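Local coordinates for glutathione peroxidase-like protein (Trypanosoma brucei, PDB 3DWV) that probably acts as a tryparedoxin-dependent peroxidase of the glutathione peroxidase family, reducing hydroperoxides, at residues Phe85-Asn88 with Gln93-Gly96; Thr107-Glu112 with Trp148-Phe153. The protein carries 1 engineered substitution. All blocks are in the same frame, centred on the assembly; numbering follows the deposited sequence. Where two conformers were deposited one is given.

Contact 1. Residues Phe85-Asn88 with Gln93-Gly96; sequences FPSN and QEPG. Engineered in segment 85-88: Ser87 (natural residue Cys).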
loop_
_atom_site.group_PDB
_atom_site.type_symbol
_atom_site.label_atom_id
_atom_site.label_comp_id
_atom_site.label_asym_id
_atom_site.label_seq_id
_atom_site.Cartn_x
_atom_site.Cartn_y
_atom_site.Cartn_z
ATOM N N PHE A 85 0.991 4.186 2.244
ATOM C CA PHE A 85 2.192 4.938 1.911
ATOM C C PHE A 85 1.888 5.969 0.835
ATOM O O PHE A 85 1.611 5.552 -0.312
ATOM C CB PHE A 85 3.302 4.010 1.371
ATOM C CG PHE A 85 3.976 3.210 2.467
ATOM C CD1 PHE A 85 3.428 2.014 2.873
ATOM C CD2 PHE A 85 5.159 3.634 3.066
ATOM C CE1 PHE A 85 4.041 1.234 3.830
ATOM C CE2 PHE A 85 5.776 2.874 4.036
ATOM C CZ PHE A 85 5.213 1.672 4.428
ATOM N N PRO A 86 1.845 7.256 1.141
ATOM C CA PRO A 86 1.611 8.237 0.072
ATOM C C PRO A 86 2.858 8.448 -0.786
ATOM O O PRO A 86 3.972 8.459 -0.245
ATOM C CB PRO A 86 1.257 9.520 0.830
ATOM C CG PRO A 86 0.990 9.067 2.234
ATOM C CD PRO A 86 1.925 7.907 2.467
ATOM N N SER A 87 2.663 8.602 -2.088
ATOM C CA SER A 87 3.787 8.884 -2.990
ATOM C C SER A 87 4.259 10.323 -2.816
ATOM O O SER A 87 3.427 11.230 -2.663
ATOM C CB SER A 87 3.409 8.695 -4.449
ATOM O OG SER A 87 4.477 9.172 -5.291
ATOM N N ASN A 88 5.568 10.563 -2.884
ATOM C CA ASN A 88 6.058 11.946 -2.852
ATOM C C ASN A 88 5.968 12.627 -4.214
ATOM O O ASN A 88 6.434 13.771 -4.372
ATOM C CB ASN A 88 7.509 11.983 -2.359
ATOM C CG ASN A 88 8.444 11.259 -3.298
ATOM O OD1 ASN A 88 8.126 10.877 -4.419
ATOM N ND2 ASN A 88 9.696 11.031 -2.870
ATOM N N GLN A 93 7.643 9.313 -12.594
ATOM C CA GLN A 93 7.323 7.910 -12.784
ATOM C C GLN A 93 6.472 7.333 -11.671
ATOM O O GLN A 93 6.321 6.092 -11.623
ATOM C CB GLN A 93 8.640 7.117 -12.874
ATOM C CG GLN A 93 9.305 6.923 -11.523
ATOM C CD GLN A 93 9.799 8.202 -10.858
ATOM O OE1 GLN A 93 10.468 9.000 -11.487
ATOM N NE2 GLN A 93 9.446 8.467 -9.601
ATOM N N GLU A 94 5.909 8.190 -10.808
ATOM C CA GLU A 94 5.074 7.663 -9.709
ATOM C C GLU A 94 3.706 7.213 -10.210
ATOM O O GLU A 94 3.303 7.511 -11.348
ATOM C CB GLU A 94 4.964 8.738 -8.617
ATOM C CG GLU A 94 6.328 8.932 -7.932
ATOM C CD GLU A 94 6.752 7.692 -7.156
ATOM O OE1 GLU A 94 6.086 7.360 -6.133
ATOM O OE2 GLU A 94 7.771 7.094 -7.584
ATOM N N PRO A 95 3.023 6.414 -9.409
ATOM C CA PRO A 95 1.759 5.851 -9.854
ATOM C C PRO A 95 0.783 6.953 -10.236
ATOM O O PRO A 95 0.852 8.054 -9.729
ATOM C CB PRO A 95 1.229 5.078 -8.637
ATOM C CG PRO A 95 2.471 4.760 -7.830
ATOM C CD PRO A 95 3.383 5.927 -8.040
ATOM N N GLY A 96 -0.099 6.568 -11.159
ATOM C CA GLY A 96 -1.153 7.440 -11.603
ATOM C C GLY A 96 -0.663 8.426 -12.670
ATOM O O GLY A 96 0.443 8.392 -13.261
#

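Contact 2. Residues Thr107-Glu112 with Trp148-Phe153; sequences TKFKAE and WNFTSF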
loop_
_atom_site.group_PDB
_atom_site.type_symbol
_atom_site.label_atom_id
_atom_site.label_comp_id
_atom_site.label_asym_id
_atom_site.label_seq_id
_atom_site.Cartn_x
_atom_site.Cartn_y
_atom_site.Cartn_z
ATOM N N THR A 107 -6.590 17.542 -2.438
ATOM C CA THR A 107 -6.223 17.947 -1.079
ATOM C C THR A 107 -5.576 16.805 -0.312
ATOM O O THR A 107 -5.452 15.643 -0.747
ATOM C CB THR A 107 -7.516 18.444 -0.409
ATOM O OG1 THR A 107 -8.432 17.327 -0.373
ATOM C CG2 THR A 107 -8.222 19.536 -1.175
ATOM N N LYS A 108 -5.091 17.123 0.888
ATOM C CA LYS A 108 -4.384 16.151 1.719
ATOM C C LYS A 108 -5.200 14.885 1.927
ATOM O O LYS A 108 -6.336 14.945 2.355
ATOM C CB LYS A 108 -4.063 16.764 3.102
ATOM C CG LYS A 108 -3.264 15.789 3.944
ATOM C CD LYS A 108 -3.161 16.181 5.420
ATOM C CE LYS A 108 -1.967 15.491 6.070
ATOM N NZ LYS A 108 -1.251 16.319 7.100
ATOM N N PHE A 109 -4.644 13.726 1.644
ATOM C CA PHE A 109 -5.216 12.449 1.973
ATOM C C PHE A 109 -5.437 12.278 3.487
ATOM O O PHE A 109 -4.502 12.608 4.236
ATOM C CB PHE A 109 -4.279 11.332 1.488
ATOM C CG PHE A 109 -4.965 9.984 1.697
ATOM C CD1 PHE A 109 -6.151 9.695 1.005
ATOM C CD2 PHE A 109 -4.467 9.055 2.588
ATOM C CE1 PHE A 109 -6.796 8.489 1.191
ATOM C CE2 PHE A 109 -5.102 7.821 2.718
ATOM C CZ PHE A 109 -6.263 7.536 2.040
ATOM N N LYS A 110 -6.638 11.790 3.795
ATOM C CA LYS A 110 -7.069 11.479 5.157
ATOM C C LYS A 110 -7.765 10.129 5.240
ATOM O O LYS A 110 -8.557 9.759 4.369
ATOM C CB LYS A 110 -8.077 12.518 5.699
ATOM C CG LYS A 110 -7.533 13.929 5.878
ATOM C CD LYS A 110 -8.526 14.922 6.426
ATOM C CE LYS A 110 -9.913 15.016 5.875
ATOM N NZ LYS A 110 -10.122 15.525 4.493
ATOM N N ALA A 111 -7.519 9.415 6.335
ATOM C CA ALA A 111 -8.111 8.102 6.539
ATOM C C ALA A 111 -8.145 7.667 8.010
ATOM O O ALA A 111 -7.481 8.154 8.927
ATOM C CB ALA A 111 -7.331 7.081 5.726
ATOM N N GLU A 112 -8.946 6.611 8.270
ATOM C CA GLU A 112 -9.056 6.057 9.611
ATOM C C GLU A 112 -7.870 5.173 9.978
ATOM O O GLU A 112 -7.611 4.910 11.157
ATOM C CB GLU A 112 -10.343 5.241 9.609
ATOM C CG GLU A 112 -11.588 6.055 9.931
ATOM C CD GLU A 112 -12.720 5.065 10.214
ATOM O OE1 GLU A 112 -12.688 4.425 11.297
ATOM O OE2 GLU A 112 -13.561 4.964 9.308
ATOM N N TRP A 148 -0.983 2.307 -10.489
ATOM C CA TRP A 148 -2.160 2.989 -9.992
ATOM C C TRP A 148 -2.092 3.424 -8.535
ATOM O O TRP A 148 -1.576 2.672 -7.695
ATOM C CB TRP A 148 -3.379 2.048 -10.069
ATOM C CG TRP A 148 -3.463 1.232 -11.320
ATOM C CD1 TRP A 148 -3.288 -0.122 -11.441
ATOM C CD2 TRP A 148 -3.751 1.721 -12.636
ATOM N NE1 TRP A 148 -3.449 -0.479 -12.755
ATOM C CE2 TRP A 148 -3.732 0.624 -13.511
ATOM C CE3 TRP A 148 -4.016 3.003 -13.141
ATOM C CZ2 TRP A 148 -3.972 0.746 -14.886
ATOM C CZ3 TRP A 148 -4.252 3.117 -14.497
ATOM C CH2 TRP A 148 -4.228 2.006 -15.345
ATOM N N ASN A 149 -2.666 4.596 -8.250
ATOM C CA ASN A 149 -2.898 4.889 -6.833
ATOM C C ASN A 149 -3.807 3.811 -6.246
ATOM O O ASN A 149 -4.660 3.253 -6.962
ATOM C CB ASN A 149 -3.489 6.290 -6.745
ATOM C CG ASN A 149 -2.419 7.340 -7.006
ATOM O OD1 ASN A 149 -2.610 8.358 -7.684
ATOM N ND2 ASN A 149 -1.253 7.078 -6.445
ATOM N N PHE A 150 -3.651 3.471 -4.984
ATOM C CA PHE A 150 -4.470 2.485 -4.286
ATOM C C PHE A 150 -4.271 1.063 -4.802
ATOM O O PHE A 150 -5.099 0.158 -4.618
ATOM C CB PHE A 150 -5.995 2.795 -4.294
ATOM C CG PHE A 150 -6.272 3.788 -3.155
ATOM C CD1 PHE A 150 -6.066 5.147 -3.329
ATOM C CD2 PHE A 150 -6.740 3.350 -1.923
ATOM C CE1 PHE A 150 -6.331 6.010 -2.271
ATOM C CE2 PHE A 150 -6.970 4.198 -0.857
ATOM C CZ PHE A 150 -6.770 5.568 -1.037
ATOM N N THR A 151 -3.109 0.790 -5.401
ATOM C CA THR A 151 -2.666 -0.609 -5.508
ATOM C C THR A 151 -2.369 -1.110 -4.102
ATOM O O THR A 151 -1.982 -0.313 -3.228
ATOM C CB THR A 151 -1.427 -0.741 -6.394
ATOM O OG1 THR A 151 -1.850 -0.460 -7.729
ATOM C CG2 THR A 151 -0.800 -2.139 -6.416
ATOM N N SER A 152 -2.602 -2.420 -3.845
ATOM C CA SER A 152 -2.267 -2.954 -2.518
ATOM C C SER A 152 -1.560 -4.301 -2.621
ATOM O O SER A 152 -1.648 -5.005 -3.641
ATOM C CB SER A 152 -3.499 -3.112 -1.621
ATOM O OG SER A 152 -4.509 -3.929 -2.174
ATOM N N PHE A 153 -0.885 -4.584 -1.489
ATOM C CA PHE A 153 -0.297 -5.874 -1.270
ATOM C C PHE A 153 -0.897 -6.483 -0.004
ATOM O O PHE A 153 -0.913 -5.848 1.045
ATOM C CB PHE A 153 1.222 -5.824 -1.103
ATOM C CG PHE A 153 1.906 -5.292 -2.373
ATOM C CD1 PHE A 153 2.033 -3.914 -2.592
ATOM C CD2 PHE A 153 2.386 -6.233 -3.292
ATOM C CE1 PHE A 153 2.669 -3.520 -3.759
ATOM C CE2 PHE A 153 2.993 -5.808 -4.463
ATOM C CZ PHE A 153 3.095 -4.446 -4.692
#

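Contact 1. Residues Phe85-Asn88 with Gln93-Gly96
Ser87 and Glu94 meet by one short hydrogen bond, just beyond the end of strand 81-86. It ties the loop after this strand back to the strand's end in the glutathione peroxidase fold. Ser87 is engineered; the natural residue is Cys.

Gln93 does not touch 85-88 itself. Its amide NE2 donates to Glu94 OE2 at 3.0 Å, with an N-H...O angle of 158° and the oxygen almost in the amide plane. It uses the OE2 lone pair that faces away from OE1.

Glu94 carries the contact. Its chain is bent at chi2 (-66°), which turns the carboxylate back toward the backbone. Ser87 OG donates to Glu94 OE1 at 2.6 Å, again on the anti lone pair. The Ser87 hydroxyl also lies over the bend, with OG 3.2 Å from Glu94 CG. Val121 N adds a second bond to OE1. Asn120 ND2 and Asn122 N both bond OE2.

Pro95 comes only loosely to the same hydroxyl, its CD 4.4 Å from Ser87 OG. Its side chain also touches Asn53, Val121 and Ile146.

The buried carboxylate thus receives five hydrogen bonds, one from the engineered serine. The other four would probably favour its ionised form and hold its rotation.

Contact 2. Residues Thr107-Glu112 with Trp148-Phe153
Phe109 and Phe150 meet where Phe150 CZ lies against the CE1 and CZ atoms of Phe109. The pair joins the loop after helix 100-103 to the turn that leads into strand 152-155. The backbones stay well apart: the nearest CA atoms, those of Phe109 and Phe150, are 11.8 Å from each other. The two side chains bridge this distance from opposite directions.

Phe109 starts with CB directed at the other segment, still 6.8 Å from Phe150 CZ. CG stands anti to the backbone N (chi1 -174°), which carries the ring onward along the same course. At CG the distance to Phe150 CZ has fallen to 5.5 Å. Contact is made at the far end. Phe109 CE1 and Phe109 CZ each lie 3.7 Å from Phe150 CZ, so this one carbon sits against the CE1-CZ bond.

CE1 reaches the edge of the Phe150 ring in that ring's plane. The pair as a whole is oblique, with planes at 71° and centroids 5.8 Å apart. Phe109 also packs on Ile115 and on Tyr65 of helix 64-75, while Phe150 rests on Val54 of strand 49-54.

Phe150 belongs to the Trp-Asn-Phe motif of glutathione peroxidases. It is the third residue of a type II beta turn, Trp148 to Thr151, and has positive phi (67°). Asn53 ND2 holds the Trp148 carbonyl of this turn.

No hydrogen bond joins the two segments. Their direct contact is small and apolar, and depends on dispersion between the two rings.

The two contacts come in series along the chain, contact 1 closing before contact 2 opens. Their centres are about 10 Å apart. Both reach the mixed four-stranded sheet of the thioredoxin-like fold, contact 1 at the end of strand 81-86, outermost in the sheet, and contact 2 in the turn before strand 152-155. Strand 49-54 lies between these two strands. The contacts also touch directly, Pro95 CB lying 3.7 Å from Trp148 C. The side chain of Cys58, the predicted active-site residue, is about 11 Å from that of Ser87 and about 9 Å from that of Phe109. Cys106, which forms a disulfide with Cys58, immediately precedes 107-112. Both thus join loops on the side near Cys58.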